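Side-chain contact in urocanate hydratase (Paenibacillus sp. Soil724D2, PDB 7NED), which probably catalyses the NAD+-dependent hydration of thiourocanate, a step in bacterial ergothioneine breakdown, and binds NAD+ and urocanate: residues Q133-I136 / Q137-E141. Numbering follows the deposited sequence.
With URO ((2E)-3-(1H-imidazol-4-yl)acrylic acid), chain B.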
loop_
_atom_site.group_PDB
_atom_site.type_symbol
_atom_site.label_atom_id
_atom_site.label_comp_id
_atom_site.label_asym_id
_atom_site.label_seq_id
_atom_site.Cartn_x
_atom_site.Cartn_y
_atom_site.Cartn_z
ATOM N N GLN A 133 -14.426 19.396 -14.699
ATOM C CA GLN A 133 -15.619 19.243 -13.882
ATOM C C GLN A 133 -15.347 18.375 -12.656
ATOM O O GLN A 133 -15.997 18.525 -11.612
ATOM C CB GLN A 133 -16.746 18.634 -14.714
ATOM C CG GLN A 133 -18.025 18.596 -13.902
ATOM C CD GLN A 133 -19.186 17.966 -14.598
ATOM O OE1 GLN A 133 -20.301 18.042 -14.093
ATOM N NE2 GLN A 133 -18.949 17.332 -15.756
ATOM N N GLY A 134 -14.374 17.469 -12.746
ATOM C CA GLY A 134 -14.177 16.548 -11.636
ATOM C C GLY A 134 -13.958 17.258 -10.318
ATOM O O GLY A 134 -14.395 16.772 -9.265
ATOM N N VAL A 135 -13.315 18.432 -10.353
ATOM C CA VAL A 135 -12.979 19.146 -9.134
ATOM C C VAL A 135 -13.885 20.351 -8.900
ATOM O O VAL A 135 -13.774 21.008 -7.856
ATOM C CB VAL A 135 -11.491 19.579 -9.149
ATOM C CG1 VAL A 135 -11.271 20.772 -10.097
ATOM C CG2 VAL A 135 -10.975 19.897 -7.750
ATOM N N ILE A 136 -14.785 20.671 -9.824
ATOM C CA ILE A 136 -15.427 21.982 -9.703
ATOM C C ILE A 136 -16.389 22.030 -8.509
ATOM O O ILE A 136 -16.463 23.047 -7.818
ATOM C CB ILE A 136 -16.103 22.412 -11.019
ATOM C CG1 ILE A 136 -16.579 23.859 -10.897
ATOM C CG2 ILE A 136 -17.261 21.523 -11.381
ATOM C CD1 ILE A 136 -17.262 24.329 -12.147
ATOM N N GLN A 137 -17.095 20.937 -8.195
ATOM C CA GLN A 137 -18.022 21.036 -7.061
ATOM C C GLN A 137 -17.274 21.136 -5.744
ATOM O O GLN A 137 -17.724 21.832 -4.829
ATOM C CB GLN A 137 -18.989 19.848 -6.972
ATOM C CG GLN A 137 -19.988 20.132 -5.823
ATOM C CD GLN A 137 -21.139 19.123 -5.682
ATOM O OE1 GLN A 137 -21.224 18.138 -6.399
ATOM N NE2 GLN A 137 -22.022 19.379 -4.719
ATOM N N GLY A 138 -16.162 20.417 -5.610
ATOM C CA GLY A 138 -15.331 20.551 -4.414
ATOM C C GLY A 138 -14.911 21.991 -4.183
ATOM O O GLY A 138 -15.045 22.529 -3.092
ATOM N N THR A 139 -14.418 22.638 -5.223
ATOM C CA THR A 139 -13.971 24.020 -5.075
ATOM C C THR A 139 -15.141 24.941 -4.747
ATOM O O THR A 139 -15.036 25.842 -3.902
ATOM C CB THR A 139 -13.285 24.452 -6.376
ATOM O OG1 THR A 139 -12.253 23.485 -6.682
ATOM C CG2 THR A 139 -12.664 25.844 -6.240
ATOM N N TYR A 140 -16.262 24.736 -5.417
ATOM C CA TYR A 140 -17.448 25.514 -5.109
ATOM C C TYR A 140 -17.874 25.303 -3.647
ATOM O O TYR A 140 -18.206 26.270 -2.938
ATOM C CB TYR A 140 -18.525 25.140 -6.126
ATOM C CG TYR A 140 -19.913 25.642 -5.822
ATOM C CD1 TYR A 140 -20.837 24.835 -5.199
ATOM C CD2 TYR A 140 -20.289 26.948 -6.164
ATOM C CE1 TYR A 140 -22.122 25.304 -4.916
ATOM C CE2 TYR A 140 -21.554 27.419 -5.883
ATOM C CZ TYR A 140 -22.467 26.595 -5.273
ATOM O OH TYR A 140 -23.729 27.049 -4.991
ATOM N N GLU A 141 -17.819 24.058 -3.162
ATOM C CA GLU A 141 -18.147 23.795 -1.756
ATOM C C GLU A 141 -17.129 24.432 -0.812
ATOM O O GLU A 141 -17.481 24.844 0.298
ATOM C CB GLU A 141 -18.218 22.281 -1.483
ATOM C CG GLU A 141 -19.427 21.512 -2.094
ATOM C CD GLU A 141 -20.800 22.161 -1.827
ATOM O OE1 GLU A 141 -21.662 22.169 -2.769
ATOM O OE2 GLU A 141 -20.998 22.665 -0.691
HETATM O OAA URO B . -10.948 15.082 -10.003
HETATM C CAI URO B . -9.900 14.490 -10.502
HETATM O OAB URO B . -9.940 13.815 -11.453
HETATM C CAC URO B . -8.599 14.634 -9.828
HETATM C CAD URO B . -8.506 15.357 -8.743
HETATM C CAJ URO B . -7.184 15.388 -8.237
HETATM C CAF URO B . -6.656 16.249 -7.322
HETATM N NAH URO B . -5.300 16.082 -7.223
HETATM C CAE URO B . -5.018 15.118 -8.069
HETATM N NAG URO B . -6.119 14.667 -8.708
HETATM O O HOH W 1 -15.314 17.942 -6.846
#
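Thr-139 turns both its backbone N-H and its hydroxyl toward Val-135 O, one turn earlier in helix 133-150. The amide donates to that oxygen at 3.2 Å, while Thr-139 OG1 lies 3.1 Å from Val-135 O. With chi1 at -54° the hydroxyl sits beside its own backbone N and is turned back toward the preceding turn, although its proton has another acceptor within reach. The two side chains cross at a slant, and the branch of valine nearest the hydroxyl is CG2, 4.0 Å from OG1. On the neighbouring strip of the helix, Tyr-140 N donates to Ile-136 O at 2.9 Å, and Tyr-140 CB rests against that oxygen before the ring swings off toward Trp-383 and Leu-386. The first turn is less regular: a water accepts from Gly-138 N (2.9 Å) and donates to Gly-134 O (2.8 Å), standing in for the direct i to i+4 bond. Gly-134 belongs to the urocanate pocket, its C 3.7 Å from carboxylate atom OAA. This first part of the helix lies close to the carboxylate of the bound urocanate, and the partial positive charge at the N-terminal end of the helix dipole would be expected to favour that negative group.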